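Local coordinates for protein Obg-like ATPase 1 (Schizosaccharomyces pombe, PDB 1NI3) that hydrolyses ATP, and GTP less efficiently, with magnesium as cofactor, and negatively regulates the G2/M transition of the cell cycle, at residues K191-Y195 with W208-E212; E184-I189 with R211-I215. All blocks are in the same frame, centred on the assembly; numbering follows the deposited sequence.

Contact 1: K191-Y195 with W208-E212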
# COMPACT_ATOMS: atom_id res chain seq x y z
N LYS A 191 5.13 -17.40 20.62
CA LYS A 191 4.63 -16.07 20.97
C LYS A 191 3.72 -15.54 19.87
O LYS A 191 2.69 -14.94 20.16
CB LYS A 191 5.80 -15.09 21.16
CG LYS A 191 6.59 -15.26 22.45
CD LYS A 191 7.76 -14.27 22.52
CE LYS A 191 7.30 -12.82 22.40
NZ LYS A 191 8.45 -11.88 22.26
N VAL A 192 4.11 -15.77 18.62
CA VAL A 192 3.31 -15.33 17.47
C VAL A 192 1.91 -15.91 17.60
O VAL A 192 0.91 -15.22 17.36
CB VAL A 192 3.91 -15.82 16.15
CG1 VAL A 192 2.99 -15.48 15.00
CG2 VAL A 192 5.27 -15.18 15.94
N TYR A 193 1.83 -17.18 17.99
CA TYR A 193 0.56 -17.86 18.16
C TYR A 193 -0.12 -17.21 19.36
O TYR A 193 -1.25 -16.73 19.27
CB TYR A 193 0.78 -19.34 18.44
CG TYR A 193 -0.50 -20.14 18.40
CD1 TYR A 193 -1.02 -20.60 17.19
CD2 TYR A 193 -1.21 -20.41 19.56
CE1 TYR A 193 -2.21 -21.32 17.14
CE2 TYR A 193 -2.40 -21.12 19.54
CZ TYR A 193 -2.90 -21.58 18.33
OH TYR A 193 -4.07 -22.29 18.31
N GLN A 194 0.58 -17.23 20.49
CA GLN A 194 0.10 -16.62 21.73
C GLN A 194 -0.62 -15.31 21.41
O GLN A 194 -1.75 -15.10 21.84
CB GLN A 194 1.30 -16.33 22.64
CG GLN A 194 1.53 -17.32 23.77
CD GLN A 194 0.76 -16.94 25.02
OE1 GLN A 194 0.99 -15.88 25.61
NE2 GLN A 194 -0.15 -17.81 25.45
N TYR A 195 0.05 -14.45 20.66
CA TYR A 195 -0.50 -13.14 20.29
C TYR A 195 -1.79 -13.31 19.50
O TYR A 195 -2.85 -12.85 19.92
CB TYR A 195 0.52 -12.35 19.44
CG TYR A 195 0.33 -10.83 19.45
CD1 TYR A 195 0.99 -10.03 20.38
CD2 TYR A 195 -0.52 -10.20 18.53
CE1 TYR A 195 0.80 -8.64 20.41
CE2 TYR A 195 -0.71 -8.81 18.55
CZ TYR A 195 -0.05 -8.04 19.50
OH TYR A 195 -0.26 -6.68 19.55
N TRP A 208 7.52 -6.51 18.35
CA TRP A 208 8.52 -7.53 18.11
C TRP A 208 9.89 -6.93 17.91
O TRP A 208 10.03 -5.73 17.65
CB TRP A 208 8.13 -8.36 16.89
CG TRP A 208 6.71 -8.74 16.89
CD1 TRP A 208 5.69 -8.07 16.26
CD2 TRP A 208 6.11 -9.83 17.59
NE1 TRP A 208 4.49 -8.69 16.52
CE2 TRP A 208 4.72 -9.77 17.34
CE3 TRP A 208 6.60 -10.86 18.40
CZ2 TRP A 208 3.82 -10.69 17.88
CZ3 TRP A 208 5.71 -11.77 18.93
CH2 TRP A 208 4.34 -11.68 18.68
N SER A 209 10.91 -7.78 18.03
CA SER A 209 12.29 -7.36 17.85
C SER A 209 12.65 -7.60 16.38
O SER A 209 11.90 -8.27 15.66
CB SER A 209 13.21 -8.20 18.71
OG SER A 209 13.21 -9.53 18.27
N ASN A 210 13.78 -7.07 15.94
CA ASN A 210 14.19 -7.25 14.55
C ASN A 210 14.23 -8.73 14.17
O ASN A 210 13.77 -9.12 13.09
CB ASN A 210 15.55 -6.58 14.31
CG ASN A 210 15.44 -5.07 14.24
OD1 ASN A 210 16.38 -4.37 13.87
ND2 ASN A 210 14.27 -4.56 14.60
N ARG A 211 14.75 -9.57 15.06
CA ARG A 211 14.81 -11.00 14.81
C ARG A 211 13.41 -11.58 14.66
O ARG A 211 13.15 -12.35 13.74
CB ARG A 211 15.51 -11.69 15.98
CG ARG A 211 15.49 -13.20 15.92
CD ARG A 211 16.25 -13.69 14.70
NE ARG A 211 16.39 -15.13 14.73
CZ ARG A 211 16.10 -15.93 13.71
NH1 ARG A 211 15.64 -15.42 12.58
NH2 ARG A 211 16.25 -17.24 13.84
N GLU A 212 12.53 -11.23 15.59
CA GLU A 212 11.16 -11.72 15.58
C GLU A 212 10.43 -11.26 14.33
O GLU A 212 9.65 -12.01 13.74
CB GLU A 212 10.43 -11.22 16.81
CG GLU A 212 11.02 -11.77 18.08
CD GLU A 212 10.42 -11.16 19.32
OE1 GLU A 212 10.55 -11.77 20.40
OE2 GLU A 212 9.82 -10.08 19.22

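Contact 2: E184-I189 with R211-I215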
# COMPACT_ATOMS: atom_id res chain seq x y z
N GLU A 184 14.89 -21.75 19.48
CA GLU A 184 14.65 -20.33 19.74
C GLU A 184 13.53 -19.88 18.80
O GLU A 184 12.68 -19.07 19.18
CB GLU A 184 15.92 -19.52 19.46
CG GLU A 184 15.78 -18.00 19.67
CD GLU A 184 16.17 -17.18 18.44
OE1 GLU A 184 16.22 -15.93 18.53
OE2 GLU A 184 16.42 -17.78 17.37
N GLU A 185 13.53 -20.42 17.59
CA GLU A 185 12.53 -20.08 16.58
C GLU A 185 11.15 -20.56 17.02
O GLU A 185 10.14 -19.87 16.85
CB GLU A 185 12.88 -20.74 15.25
CG GLU A 185 12.19 -20.10 14.05
CD GLU A 185 12.31 -20.92 12.78
OE1 GLU A 185 13.40 -21.46 12.53
OE2 GLU A 185 11.32 -21.00 12.02
N GLN A 186 11.12 -21.76 17.59
CA GLN A 186 9.88 -22.36 18.06
C GLN A 186 9.33 -21.56 19.23
O GLN A 186 8.12 -21.39 19.36
CB GLN A 186 10.14 -23.82 18.48
CG GLN A 186 8.88 -24.59 18.86
CD GLN A 186 9.03 -26.09 18.65
OE1 GLN A 186 8.14 -26.87 18.99
NE2 GLN A 186 10.15 -26.51 18.07
N ALA A 187 10.22 -21.05 20.08
CA ALA A 187 9.78 -20.26 21.22
C ALA A 187 9.11 -18.97 20.72
O ALA A 187 8.14 -18.49 21.32
CB ALA A 187 10.96 -19.92 22.10
N ILE A 188 9.63 -18.43 19.61
CA ILE A 188 9.11 -17.21 19.01
C ILE A 188 7.80 -17.50 18.29
O ILE A 188 6.81 -16.79 18.49
CB ILE A 188 10.13 -16.64 18.03
CG1 ILE A 188 11.40 -16.27 18.79
CG2 ILE A 188 9.55 -15.44 17.29
CD1 ILE A 188 12.54 -15.78 17.94
N ILE A 189 7.79 -18.53 17.45
CA ILE A 189 6.57 -18.87 16.75
C ILE A 189 5.48 -19.03 17.80
O ILE A 189 4.31 -18.71 17.57
CB ILE A 189 6.70 -20.18 15.96
CG1 ILE A 189 7.17 -19.88 14.53
CG2 ILE A 189 5.36 -20.93 15.93
CD1 ILE A 189 8.49 -19.20 14.46
N ARG A 211 14.75 -9.57 15.06
CA ARG A 211 14.81 -11.00 14.81
C ARG A 211 13.41 -11.58 14.66
O ARG A 211 13.15 -12.35 13.74
CB ARG A 211 15.51 -11.69 15.98
CG ARG A 211 15.49 -13.20 15.92
CD ARG A 211 16.25 -13.69 14.70
NE ARG A 211 16.39 -15.13 14.73
CZ ARG A 211 16.10 -15.93 13.71
NH1 ARG A 211 15.64 -15.42 12.58
NH2 ARG A 211 16.25 -17.24 13.84
N GLU A 212 12.53 -11.23 15.59
CA GLU A 212 11.16 -11.72 15.58
C GLU A 212 10.43 -11.26 14.33
O GLU A 212 9.65 -12.01 13.74
CB GLU A 212 10.43 -11.22 16.81
CG GLU A 212 11.02 -11.77 18.08
CD GLU A 212 10.42 -11.16 19.32
OE1 GLU A 212 10.55 -11.77 20.40
OE2 GLU A 212 9.82 -10.08 19.22
N VAL A 213 10.69 -10.03 13.92
CA VAL A 213 10.06 -9.50 12.72
C VAL A 213 10.52 -10.34 11.54
O VAL A 213 9.74 -10.71 10.66
CB VAL A 213 10.44 -8.02 12.49
CG1 VAL A 213 10.17 -7.63 11.05
CG2 VAL A 213 9.65 -7.13 13.43
N GLU A 214 11.81 -10.65 11.55
CA GLU A 214 12.42 -11.46 10.50
C GLU A 214 11.71 -12.80 10.38
O GLU A 214 11.29 -13.21 9.30
CB GLU A 214 13.88 -11.66 10.84
CG GLU A 214 14.67 -12.37 9.80
CD GLU A 214 16.10 -12.52 10.21
OE1 GLU A 214 16.33 -13.11 11.29
OE2 GLU A 214 16.99 -12.03 9.47
N ILE A 215 11.59 -13.50 11.50
CA ILE A 215 10.94 -14.80 11.49
C ILE A 215 9.52 -14.64 10.99
O ILE A 215 9.12 -15.30 10.03
CB ILE A 215 10.91 -15.41 12.89
CG1 ILE A 215 12.34 -15.76 13.31
CG2 ILE A 215 10.01 -16.64 12.91
CD1 ILE A 215 12.48 -16.30 14.69

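Contact 1: K191-Y195 with W208-E212
The indole of Trp208 reaches helix 179-199 with its six-membered ring leading, and the side chains of Lys191 and Tyr195, one helical turn apart, receive it. Tyr195 meets the benzo corner of the indole, its CG lying 3.8 Å from CZ2 of Trp208, and the two ring planes meet obliquely, at 58°. The backbone O of Lys191 lies at the edge of the indole, near its plane, 3.9 Å from CH2 of Trp208, and also accepts the helical bond from Tyr195 N. The Lys191 chain runs past the indole in the opposite direction, CE at 4.0 Å from CZ3 of Trp208, and a bend at chi3 (57°) carries its ammonium on to Glu212. There NZ of Lys191 forms a 2.8 Å salt bridge with OE1 of Glu212, on the syn side but 33° out of the carboxylate plane. The other oxygen, OE2 of Glu212, accepts from Ser209 N at 2.8 Å, while Ser209 OG takes the N-H of Glu212: a capping box at the start of helix 210-217. Trp208 NE1 is satisfied by Ile203 O. With an alanine in place of Glu212, the Lys191 ammonium would probably lose its countercharge and Ser209 N its acceptor. One carboxylate thus serves two tasks, pairing a charge across the contact and closing a helix N terminus.

Contact 2: E184-I189 with R211-I215
Two helices of the OBG-type G region, 179-199 and 210-217, meet here almost at a right angle, in a partly buried apolar contact with an ionic margin. The axes of the short segments cross at -82° and approach to 10.5 Å. At such a crossing few residues can meet, and Ile188 and Ile215 occupy the middle. Each isoleucine is extended, with CD1 carried out from its own helix, and CD1 of Ile188 touches CD1 of Ile215 (3.3 Å). Ile189 comes to Ile215 from another direction, the side chains at about a right angle, and its CD1 reaches the CG2 branch of Ile215. Ile215 thus offers CD1 to Ile188 and CG2 to Ile189. The aliphatic part of Glu185 adds to the same patch, CG lying 3.9 Å from CD1 of Ile215, and on the other helix CG of Glu212 rests near CG2 of Ile188. Farther out, the guanidinium of Arg211 lies over CD1 of Ile215, which sits 3.7 Å from its plane, beneath the centre of the group. The chain of Arg211 bends at chi2 (63°), and its NH1 donates to Glu214 OE1 at 2.7 Å. On the far helix, OE2 of Glu184 stands at the edge of the guanidinium, near its plane, but 3.6 Å from NH2 of Arg211, a long and weak ion pair. Behind Ile189, Val159 and Leu163 of helix 140-168 continue the apolar layer. The arrangement is a near-perpendicular helix-helix crossing, its isoleucine centre bordered by a Glu184-Arg211-Glu214 salt-bridge network.

In the fold
Followed from the N terminus, the chain runs along helix 179-199 through the segment of contact 2 (184-189), then that of contact 1 (191-195), leaves the helix and returns through a connection to Trp208 and helix 210-217. Contact 1 closes the shorter loop, with 12 residues between its segments; contact 2, starting earlier and ending later, closes a wider one with 21 between, so the first lies within the second. They share Arg211 and Glu212, their centres are about 6 Å apart, and Trp208 CB packs on Val213 CG2 at 4.0 Å. Together they fasten the beginning of helix 210-217 to two successive portions of helix 179-199, which itself packs on helix 140-168.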